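Local structure of 5-carboxymethyl-2-hydroxymuconate semialdehyde dehydrogenase (Thermus thermophilus, 2D4E) at residues T192-P197 against V221-Q226; S276-F281 against S309-E314; A368-G373 against L393-V398. The protein probably oxidises 5-carboxymethyl-2-hydroxymuconate semialdehyde to the corresponding acid with NAD as cofactor, as a member of the aldehyde dehydrogenase family. All coordinates share one frame; numbering follows the deposited sequence.

In the fold
Along the chain the three contacts follow one another in series, none enclosing or crossing another. Interaction 1 closes the beta-alpha-beta unit of strand 193-196, helix 203-214 and strand 222-224, near one side of the parallel sheet beside the NAD. Interaction 2 closes a second such unit, strand 277-280, helix 286-298 and strand 310-314, in the middle of a seven-stranded mixed sheet. Interaction 3 then pairs strand 369-372 with strand 395-398 at one margin of that same sheet, closing a connection without helix or strand. The centres of interactions 2 and 3 are about 15 Å apart, whereas interaction 1 lies across the chain's centre, its own centre about 39 Å from that of interaction 2.

Interaction 1 of 3, residues T192-P197 against V221-Q226; sequences TVVLKP and VFNLVQ. With NAD (nicotinamide-adenine-dinucleotide), chain K.
Val193 O is gripped twice by Asn223: the backbone N comes to 2.8 Å and the side-chain ND2 to 3.0 Å, from opposite faces of the carbonyl plane. The Asn223 CG lies beside its own backbone N (chi1 -54°), which turns the amide back onto the oxygen its N-H already holds. ND2 also bonds Gly220 O, and OD1 takes Ala32 N. The parallel ladder runs on through Leu195 N to Asn223 O and Val225 N to Leu195 O. On the face of Val193 and Leu195, the Phe222 ring meets Leu195 CD2 at its edge, 3.9 Å from CZ. Farther along, Leu224 CD1 presses on Pro197 CD at 3.5 Å, tighter than usual. Lys196, bent at chi2 and chi3, lays CG and CD against Val225 O and delivers NZ to O2B of the NAD ribose at 2.8 Å, with a weak bond to O3B; NZ also bonds Pro197 O and Gly227 O. A methionine in its place would probably leave the ribose hydroxyl without this ammonium mate and both carbonyls without their shared donor. Two carbonyls and the ribose hydroxyls thus converge on one ammonium, so the strand end at this Rossmann-type crossover directly helps to hold the cofactor's adenosine half.

Interaction 2 of 3, residues S276-F281 against S309-E314; sequences SPALVF and SRLLVE
Pro277 pairs with Arg310 and Val280 with Val313 in a parallel ladder, the two strands inclined by 17° and joined by four backbone hydrogen bonds, from Ala278 N to Arg310 O at one end to Glu314 N to Val280 O at the other. On the face of Pro277 and Leu279, the Arg310 side chain runs beside the proline. Its bend at chi3 brings NH2 against the proline ring, 3.6 Å from Pro277 CD, with Pro277 CB over one face of the guanidinium, toward its rim. Its charge is well occupied: NH1 bonds Asn401 OD1 and Lys429 O, NH2 bonds Ala430 O and Lys275 O. Next along this face Leu279 and Leu312 run alongside each other, and CD2 of Leu279 meets CD1 of Leu312 at 3.5 Å, a tight contact. Both strands belong to one beta-alpha-beta crossover whose helix, 286-298, together with helix 315-331, covers the other face, in the mixed sheet of the domain that in aldehyde dehydrogenases is usually called catalytic. There Leu311, with CG anti to its N (chi1 172°), leans CD1 toward strand 277-280 to touch Val280 CG2 at 3.9 Å and Ala278 CB at 4.1 Å, while Val293 of helix 286-298 packs on both Ala278 and Leu311. At the C-terminal end Glu314 stretches its extended chain to Phe281: OE1 comes 3.7 Å from CD1, with carboxylate and ring planes 75° apart, and takes a hydrogen bond from Ala282 N. The Phe281 ring meets that of Phe420 as well.

Interaction 3 of 3, residues A368-G373 against L393-V398; sequences ARLLVG and LPTVFV
Val398 spans two residues of the facing strand, its branches reaching Arg369 on one hand and Leu371 on the other. Its backbone makes a hydrogen-bonded antiparallel pair with Arg369: Arg369 N gives to Val398 O and Val398 N to Arg369 O, both at 2.9 Å. Beside this pair the Arg369 chain runs alongside the valine, so that NH1 comes 3.6 Å from Val398 CG1 and one guanidinium face looks on the valine's carbons, off centre. The other branch, CG2, presses against Leu371 CD1 at 3.4 Å, closer than carbons usually pack. Val396 comes next; its O receives Leu371 N and its N gives to Val372 O, a longer bond of 3.2 Å. Val372 CG1, wedged between its own N and carbonyl carbon (chi1 60°), points at Val396 and touches CB and CG2 alike at 3.7 Å. Phe397, on the other face, carries Leu370 CD1 over the centre of its ring, a CH-pi contact 4.0 Å from the centroid and 13° off the normal. Ala368 CB reaches Phe397 CD2 obliquely, and Ile405 of helix 404-407 packs on the same side chain. Gly373 CA is close to Pro394 O, with a positive phi, where a CB would collide with that oxygen and with Thr395 OG1. The register slips by one residue between Leu370 and Val372, which makes this a beta bulge in an antiparallel pair, set at the margin of an otherwise parallel sheet, where strand 369-372 is the outermost within the chain.

Interaction 1 of 3, residues T192-P197 against V221-Q226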
loop_
_atom_site.group_PDB
_atom_site.type_symbol
_atom_site.label_atom_id
_atom_site.label_comp_id
_atom_site.label_asym_id
_atom_site.label_seq_id
_atom_site.Cartn_x
_atom_site.Cartn_y
_atom_site.Cartn_z
ATOM N N THR C 192 4.310 -14.813 -21.591
ATOM C CA THR C 192 4.666 -14.886 -23.007
ATOM C C THR C 192 3.496 -14.266 -23.765
ATOM O O THR C 192 2.409 -14.091 -23.202
ATOM C CB THR C 192 4.905 -16.341 -23.473
ATOM O OG1 THR C 192 3.773 -17.148 -23.136
ATOM C CG2 THR C 192 6.151 -16.908 -22.805
ATOM N N VAL C 193 3.701 -13.964 -25.041
ATOM C CA VAL C 193 2.676 -13.280 -25.815
ATOM C C VAL C 193 2.365 -13.758 -27.234
ATOM O O VAL C 193 3.233 -14.255 -27.950
ATOM C CB VAL C 193 3.053 -11.780 -25.904
ATOM C CG1 VAL C 193 2.076 -11.029 -26.793
ATOM C CG2 VAL C 193 3.116 -11.184 -24.502
ATOM N N VAL C 194 1.103 -13.596 -27.617
ATOM C CA VAL C 194 0.642 -13.896 -28.962
ATOM C C VAL C 194 -0.220 -12.693 -29.348
ATOM O O VAL C 194 -1.330 -12.523 -28.838
ATOM C CB VAL C 194 -0.226 -15.171 -29.052
ATOM C CG1 VAL C 194 -0.753 -15.314 -30.475
ATOM C CG2 VAL C 194 0.589 -16.408 -28.676
ATOM N N LEU C 195 0.300 -11.856 -30.236
ATOM C CA LEU C 195 -0.411 -10.664 -30.687
ATOM C C LEU C 195 -1.220 -10.902 -31.962
ATOM O O LEU C 195 -0.736 -11.532 -32.906
ATOM C CB LEU C 195 0.592 -9.530 -30.923
ATOM C CG LEU C 195 0.098 -8.240 -31.581
ATOM C CD1 LEU C 195 -0.842 -7.504 -30.637
ATOM C CD2 LEU C 195 1.286 -7.361 -31.934
ATOM N N LYS C 196 -2.457 -10.405 -31.975
ATOM C CA LYS C 196 -3.340 -10.519 -33.142
ATOM C C LYS C 196 -3.841 -9.095 -33.390
ATOM O O LYS C 196 -4.840 -8.666 -32.816
ATOM C CB LYS C 196 -4.527 -11.452 -32.851
ATOM C CG LYS C 196 -5.054 -12.210 -34.071
ATOM C CD LYS C 196 -5.424 -11.285 -35.243
ATOM C CE LYS C 196 -6.669 -10.453 -34.945
ATOM N NZ LYS C 196 -6.967 -9.443 -36.007
ATOM N N PRO C 197 -3.137 -8.338 -34.244
ATOM C CA PRO C 197 -3.490 -6.952 -34.570
ATOM C C PRO C 197 -4.633 -6.760 -35.559
ATOM O O PRO C 197 -4.934 -7.639 -36.367
ATOM C CB PRO C 197 -2.180 -6.399 -35.106
ATOM C CG PRO C 197 -1.656 -7.577 -35.888
ATOM C CD PRO C 197 -1.897 -8.740 -34.936
ATOM N N VAL C 221 8.719 -16.405 -26.869
ATOM C CA VAL C 221 8.270 -15.419 -25.898
ATOM C C VAL C 221 7.264 -14.455 -26.522
ATOM O O VAL C 221 6.253 -14.130 -25.906
ATOM C CB VAL C 221 9.461 -14.647 -25.305
ATOM C CG1 VAL C 221 8.968 -13.514 -24.412
ATOM C CG2 VAL C 221 10.333 -15.611 -24.498
ATOM N N PHE C 222 7.542 -14.002 -27.742
ATOM C CA PHE C 222 6.620 -13.109 -28.442
ATOM C C PHE C 222 6.259 -13.668 -29.817
ATOM O O PHE C 222 7.132 -13.935 -30.646
ATOM C CB PHE C 222 7.210 -11.705 -28.597
ATOM C CG PHE C 222 6.348 -10.779 -29.417
ATOM C CD1 PHE C 222 6.535 -10.666 -30.793
ATOM C CD2 PHE C 222 5.314 -10.057 -28.819
ATOM C CE1 PHE C 222 5.707 -9.848 -31.564
ATOM C CE2 PHE C 222 4.478 -9.237 -29.581
ATOM C CZ PHE C 222 4.675 -9.132 -30.958
ATOM N N ASN C 223 4.962 -13.838 -30.053
ATOM C CA ASN C 223 4.469 -14.373 -31.317
ATOM C C ASN C 223 3.440 -13.449 -31.932
ATOM O O ASN C 223 2.700 -12.761 -31.226
ATOM C CB ASN C 223 3.838 -15.738 -31.092
ATOM C CG ASN C 223 4.769 -16.682 -30.385
ATOM O OD1 ASN C 223 5.513 -17.432 -31.020
ATOM N ND2 ASN C 223 4.761 -16.633 -29.057
ATOM N N LEU C 224 3.387 -13.457 -33.258
ATOM C CA LEU C 224 2.462 -12.616 -33.996
ATOM C C LEU C 224 1.710 -13.399 -35.057
ATOM O O LEU C 224 2.302 -14.176 -35.809
ATOM C CB LEU C 224 3.230 -11.478 -34.663
ATOM C CG LEU C 224 2.527 -10.787 -35.833
ATOM C CD1 LEU C 224 1.294 -10.049 -35.326
ATOM C CD2 LEU C 224 3.493 -9.831 -36.512
ATOM N N VAL C 225 0.399 -13.198 -35.106
ATOM C CA VAL C 225 -0.430 -13.854 -36.106
ATOM C C VAL C 225 -1.334 -12.799 -36.739
ATOM O O VAL C 225 -2.187 -12.222 -36.069
ATOM C CB VAL C 225 -1.312 -14.966 -35.496
ATOM C CG1 VAL C 225 -2.125 -15.630 -36.596
ATOM C CG2 VAL C 225 -0.445 -16.003 -34.794
ATOM N N GLN C 226 -1.121 -12.539 -38.024
ATOM C CA GLN C 226 -1.917 -11.562 -38.754
ATOM C C GLN C 226 -3.194 -12.245 -39.220
ATOM O O GLN C 226 -3.206 -13.454 -39.459
ATOM C CB GLN C 226 -1.143 -11.046 -39.969
ATOM C CG GLN C 226 0.146 -10.331 -39.635
ATOM C CD GLN C 226 -0.075 -8.893 -39.208
ATOM O OE1 GLN C 226 -1.201 -8.479 -38.936
ATOM N NE2 GLN C 226 1.007 -8.126 -39.140
HETATM P PA NAD K . -12.858 -4.309 -33.386
HETATM O O1A NAD K . -13.647 -4.944 -34.435
HETATM O O2A NAD K . -13.327 -4.676 -32.039
HETATM O O5B NAD K . -11.279 -4.682 -33.437
HETATM C C5B NAD K . -10.442 -4.997 -32.275
HETATM C C4B NAD K . -9.790 -6.340 -32.519
HETATM O O4B NAD K . -10.874 -7.289 -32.411
HETATM C C3B NAD K . -9.232 -6.546 -33.956
HETATM O O3B NAD K . -7.849 -6.954 -33.910
HETATM C C2B NAD K . -10.183 -7.605 -34.537
HETATM O O2B NAD K . -9.551 -8.466 -35.511
HETATM C C1B NAD K . -10.636 -8.330 -33.285
HETATM N N9A NAD K . -11.886 -9.043 -33.478
HETATM C C8A NAD K . -13.021 -8.660 -34.170
HETATM N N7A NAD K . -14.009 -9.584 -34.146
HETATM C C5A NAD K . -13.451 -10.611 -33.386
HETATM C C6A NAD K . -13.972 -11.896 -32.977
HETATM N N6A NAD K . -15.191 -12.329 -33.309
HETATM N N1A NAD K . -13.130 -12.686 -32.207
HETATM C C2A NAD K . -11.860 -12.230 -31.867
HETATM N N3A NAD K . -11.301 -11.075 -32.197
HETATM C C4A NAD K . -12.141 -10.297 -32.959
HETATM O O3 NAD K . -12.912 -2.807 -33.627
HETATM P PN NAD K . -11.931 -1.609 -33.969
HETATM O O1N NAD K . -12.506 -0.958 -35.164
HETATM O O2N NAD K . -10.560 -2.128 -34.103
HETATM O O5D NAD K . -12.306 -0.827 -32.685
HETATM C C5D NAD K . -12.198 0.556 -32.451
HETATM C C4D NAD K . -12.802 0.519 -31.082
HETATM O O4D NAD K . -11.814 0.269 -30.058
HETATM C C3D NAD K . -13.647 1.717 -30.671
HETATM O O3D NAD K . -14.937 1.337 -30.150
HETATM C C2D NAD K . -12.730 2.388 -29.652
HETATM O O2D NAD K . -13.494 3.188 -28.726
HETATM C C1D NAD K . -12.035 1.194 -29.036
HETATM N N1N NAD K . -10.771 1.536 -28.364
HETATM C C2N NAD K . -10.871 1.503 -26.981
HETATM C C3N NAD K . -9.723 1.829 -26.275
HETATM C C7N NAD K . -9.704 1.853 -24.754
HETATM O O7N NAD K . -8.662 2.143 -24.193
HETATM N N7N NAD K . -10.820 1.569 -24.059
HETATM C C4N NAD K . -8.475 2.191 -26.962
HETATM C C5N NAD K . -8.525 2.179 -28.386
HETATM C C6N NAD K . -9.618 1.869 -29.147
HETATM O O HOH W 1 -4.019 -8.708 -39.000
#

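Interaction 2 of 3, residues S276-F281 against S309-E314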
loop_
_atom_site.group_PDB
_atom_site.type_symbol
_atom_site.label_atom_id
_atom_site.label_comp_id
_atom_site.label_asym_id
_atom_site.label_seq_id
_atom_site.Cartn_x
_atom_site.Cartn_y
_atom_site.Cartn_z
ATOM N N SER C 276 -17.577 9.460 -24.259
ATOM C CA SER C 276 -17.182 10.372 -23.198
ATOM C C SER C 276 -17.710 11.790 -23.361
ATOM O O SER C 276 -17.628 12.377 -24.432
ATOM C CB SER C 276 -15.655 10.384 -23.089
ATOM O OG SER C 276 -15.161 9.062 -22.966
ATOM N N PRO C 277 -18.258 12.362 -22.279
ATOM C CA PRO C 277 -18.792 13.722 -22.352
ATOM C C PRO C 277 -17.847 14.806 -21.845
ATOM O O PRO C 277 -16.958 14.549 -21.029
ATOM C CB PRO C 277 -20.037 13.631 -21.488
ATOM C CG PRO C 277 -19.533 12.775 -20.339
ATOM C CD PRO C 277 -18.704 11.689 -21.044
ATOM N N ALA C 278 -18.039 16.016 -22.361
ATOM C CA ALA C 278 -17.276 17.177 -21.920
ATOM C C ALA C 278 -18.350 18.130 -21.402
ATOM O O ALA C 278 -19.262 18.492 -22.146
ATOM C CB ALA C 278 -16.525 17.811 -23.085
ATOM N N LEU C 279 -18.273 18.506 -20.128
ATOM C CA LEU C 279 -19.256 19.425 -19.555
ATOM C C LEU C 279 -18.613 20.793 -19.355
ATOM O O LEU C 279 -17.629 20.929 -18.625
ATOM C CB LEU C 279 -19.781 18.938 -18.196
ATOM C CG LEU C 279 -19.886 17.471 -17.787
ATOM C CD1 LEU C 279 -20.800 17.395 -16.567
ATOM C CD2 LEU C 279 -20.415 16.608 -18.898
ATOM N N VAL C 280 -19.177 21.805 -20.000
ATOM C CA VAL C 280 -18.638 23.148 -19.883
ATOM C C VAL C 280 -19.614 24.046 -19.153
ATOM O O VAL C 280 -20.740 24.264 -19.612
ATOM C CB VAL C 280 -18.341 23.754 -21.264
ATOM C CG1 VAL C 280 -17.733 25.145 -21.102
ATOM C CG2 VAL C 280 -17.382 22.842 -22.035
ATOM N N PHE C 281 -19.182 24.555 -18.005
ATOM C CA PHE C 281 -20.008 25.448 -17.198
ATOM C C PHE C 281 -19.677 26.906 -17.500
ATOM O O PHE C 281 -18.547 27.238 -17.877
ATOM C CB PHE C 281 -19.801 25.155 -15.714
ATOM C CG PHE C 281 -20.440 23.876 -15.261
ATOM C CD1 PHE C 281 -21.744 23.872 -14.768
ATOM C CD2 PHE C 281 -19.751 22.667 -15.355
ATOM C CE1 PHE C 281 -22.354 22.677 -14.375
ATOM C CE2 PHE C 281 -20.349 21.466 -14.966
ATOM C CZ PHE C 281 -21.657 21.473 -14.474
ATOM N N SER C 309 -17.044 13.014 -27.614
ATOM C CA SER C 309 -18.031 13.075 -28.684
ATOM C C SER C 309 -19.346 13.747 -28.288
ATOM O O SER C 309 -20.183 14.047 -29.141
ATOM C CB SER C 309 -18.289 11.665 -29.218
ATOM O OG SER C 309 -18.476 10.753 -28.152
ATOM N N ARG C 310 -19.536 13.966 -26.994
ATOM C CA ARG C 310 -20.727 14.650 -26.518
ATOM C C ARG C 310 -20.262 15.894 -25.775
ATOM O O ARG C 310 -19.431 15.815 -24.873
ATOM C CB ARG C 310 -21.551 13.765 -25.578
ATOM C CG ARG C 310 -22.414 12.727 -26.264
ATOM C CD ARG C 310 -23.269 12.013 -25.222
ATOM N NE ARG C 310 -22.449 11.348 -24.205
ATOM C CZ ARG C 310 -22.807 11.191 -22.933
ATOM N NH1 ARG C 310 -23.976 11.654 -22.501
ATOM N NH2 ARG C 310 -21.999 10.563 -22.090
ATOM N N LEU C 311 -20.781 17.043 -26.185
ATOM C CA LEU C 311 -20.429 18.312 -25.567
ATOM C C LEU C 311 -21.645 18.876 -24.836
ATOM O O LEU C 311 -22.607 19.308 -25.466
ATOM C CB LEU C 311 -19.966 19.305 -26.638
ATOM C CG LEU C 311 -19.739 20.742 -26.160
ATOM C CD1 LEU C 311 -18.690 20.745 -25.052
ATOM C CD2 LEU C 311 -19.303 21.619 -27.328
ATOM N N LEU C 312 -21.601 18.860 -23.509
ATOM C CA LEU C 312 -22.698 19.377 -22.697
ATOM C C LEU C 312 -22.339 20.787 -22.261
ATOM O O LEU C 312 -21.360 20.990 -21.547
ATOM C CB LEU C 312 -22.920 18.478 -21.478
ATOM C CG LEU C 312 -23.609 17.149 -21.804
ATOM C CD1 LEU C 312 -23.347 16.109 -20.711
ATOM C CD2 LEU C 312 -25.098 17.404 -21.959
ATOM N N VAL C 313 -23.133 21.762 -22.692
ATOM C CA VAL C 313 -22.868 23.153 -22.369
ATOM C C VAL C 313 -24.033 23.798 -21.631
ATOM O O VAL C 313 -25.187 23.659 -22.034
ATOM C CB VAL C 313 -22.575 23.956 -23.653
ATOM C CG1 VAL C 313 -22.178 25.384 -23.303
ATOM C CG2 VAL C 313 -21.475 23.266 -24.456
ATOM N N GLU C 314 -23.726 24.495 -20.543
ATOM C CA GLU C 314 -24.755 25.164 -19.753
ATOM C C GLU C 314 -25.514 26.110 -20.685
ATOM O O GLU C 314 -24.907 26.840 -21.472
ATOM C CB GLU C 314 -24.111 25.936 -18.601
ATOM C CG GLU C 314 -25.087 26.385 -17.526
ATOM C CD GLU C 314 -24.382 26.924 -16.288
ATOM O OE1 GLU C 314 -23.127 26.920 -16.251
ATOM O OE2 GLU C 314 -25.088 27.348 -15.348
#

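Interaction 3 of 3, residues A368-G373 against L393-V398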
loop_
_atom_site.group_PDB
_atom_site.type_symbol
_atom_site.label_atom_id
_atom_site.label_comp_id
_atom_site.label_asym_id
_atom_site.label_seq_id
_atom_site.Cartn_x
_atom_site.Cartn_y
_atom_site.Cartn_z
ATOM N N ALA C 368 -31.534 16.217 -35.411
ATOM C CA ALA C 368 -30.340 16.925 -34.968
ATOM C C ALA C 368 -30.027 18.032 -35.967
ATOM O O ALA C 368 -30.182 17.845 -37.172
ATOM C CB ALA C 368 -29.162 15.961 -34.860
ATOM N N ARG C 369 -29.602 19.187 -35.461
ATOM C CA ARG C 369 -29.264 20.328 -36.311
ATOM C C ARG C 369 -27.803 20.277 -36.744
ATOM O O ARG C 369 -26.898 20.413 -35.922
ATOM C CB ARG C 369 -29.505 21.641 -35.566
ATOM C CG ARG C 369 -30.950 21.919 -35.202
ATOM C CD ARG C 369 -31.013 23.032 -34.166
ATOM N NE ARG C 369 -30.171 24.158 -34.556
ATOM C CZ ARG C 369 -29.597 24.992 -33.696
ATOM N NH1 ARG C 369 -29.776 24.827 -32.393
ATOM N NH2 ARG C 369 -28.831 25.983 -34.138
ATOM N N LEU C 370 -27.579 20.085 -38.038
ATOM C CA LEU C 370 -26.227 20.032 -38.575
ATOM C C LEU C 370 -25.717 21.455 -38.765
ATOM O O LEU C 370 -26.235 22.197 -39.597
ATOM C CB LEU C 370 -26.225 19.295 -39.915
ATOM C CG LEU C 370 -24.863 19.223 -40.605
ATOM C CD1 LEU C 370 -23.843 18.592 -39.657
ATOM C CD2 LEU C 370 -24.988 18.419 -41.888
ATOM N N LEU C 371 -24.699 21.832 -37.998
ATOM C CA LEU C 371 -24.142 23.181 -38.082
ATOM C C LEU C 371 -22.926 23.297 -39.003
ATOM O O LEU C 371 -22.617 24.383 -39.502
ATOM C CB LEU C 371 -23.774 23.677 -36.682
ATOM C CG LEU C 371 -24.886 23.641 -35.625
ATOM C CD1 LEU C 371 -24.355 24.245 -34.341
ATOM C CD2 LEU C 371 -26.108 24.421 -36.098
ATOM N N VAL C 372 -22.233 22.188 -39.228
ATOM C CA VAL C 372 -21.065 22.205 -40.100
ATOM C C VAL C 372 -20.611 20.784 -40.440
ATOM O O VAL C 372 -20.825 19.854 -39.664
ATOM C CB VAL C 372 -19.902 23.002 -39.441
ATOM C CG1 VAL C 372 -19.502 22.360 -38.121
ATOM C CG2 VAL C 372 -18.717 23.092 -40.391
ATOM N N GLY C 373 -20.004 20.623 -41.614
ATOM C CA GLY C 373 -19.539 19.313 -42.045
ATOM C C GLY C 373 -20.683 18.412 -42.473
ATOM O O GLY C 373 -21.569 18.833 -43.215
ATOM N N LEU C 393 -15.376 15.700 -43.382
ATOM C CA LEU C 393 -15.248 17.037 -42.828
ATOM C C LEU C 393 -15.579 17.010 -41.337
ATOM O O LEU C 393 -16.488 16.292 -40.904
ATOM C CB LEU C 393 -16.198 18.002 -43.536
ATOM C CG LEU C 393 -15.955 18.373 -44.997
ATOM C CD1 LEU C 393 -17.177 19.112 -45.527
ATOM C CD2 LEU C 393 -14.706 19.242 -45.112
ATOM N N PRO C 394 -14.822 17.763 -40.523
ATOM C CA PRO C 394 -15.131 17.775 -39.092
ATOM C C PRO C 394 -16.610 18.167 -39.016
ATOM O O PRO C 394 -17.042 19.119 -39.670
ATOM C CB PRO C 394 -14.187 18.843 -38.565
ATOM C CG PRO C 394 -12.951 18.592 -39.392
ATOM C CD PRO C 394 -13.518 18.410 -40.788
ATOM N N THR C 395 -17.379 17.428 -38.224
ATOM C CA THR C 395 -18.822 17.634 -38.120
ATOM C C THR C 395 -19.348 17.977 -36.725
ATOM O O THR C 395 -18.925 17.392 -35.731
ATOM C CB THR C 395 -19.541 16.361 -38.634
ATOM O OG1 THR C 395 -19.081 16.068 -39.959
ATOM C CG2 THR C 395 -21.062 16.545 -38.651
ATOM N N VAL C 396 -20.283 18.922 -36.664
ATOM C CA VAL C 396 -20.888 19.340 -35.402
ATOM C C VAL C 396 -22.407 19.398 -35.516
ATOM O O VAL C 396 -22.946 20.032 -36.429
ATOM C CB VAL C 396 -20.419 20.755 -34.957
ATOM C CG1 VAL C 396 -21.084 21.123 -33.634
ATOM C CG2 VAL C 396 -18.914 20.804 -34.817
ATOM N N PHE C 397 -23.083 18.742 -34.578
ATOM C CA PHE C 397 -24.544 18.715 -34.513
ATOM C C PHE C 397 -24.979 19.323 -33.190
ATOM O O PHE C 397 -24.209 19.369 -32.238
ATOM C CB PHE C 397 -25.096 17.285 -34.484
ATOM C CG PHE C 397 -25.221 16.625 -35.821
ATOM C CD1 PHE C 397 -24.288 15.668 -36.225
ATOM C CD2 PHE C 397 -26.321 16.880 -36.637
ATOM C CE1 PHE C 397 -24.454 14.966 -37.421
ATOM C CE2 PHE C 397 -26.499 16.186 -37.836
ATOM C CZ PHE C 397 -25.566 15.223 -38.229
ATOM N N VAL C 398 -26.223 19.780 -33.138
ATOM C CA VAL C 398 -26.804 20.269 -31.899
ATOM C C VAL C 398 -27.957 19.288 -31.763
ATOM O O VAL C 398 -28.770 19.159 -32.678
ATOM C CB VAL C 398 -27.366 21.693 -32.006
ATOM C CG1 VAL C 398 -28.275 21.966 -30.819
ATOM C CG2 VAL C 398 -26.226 22.700 -32.011
#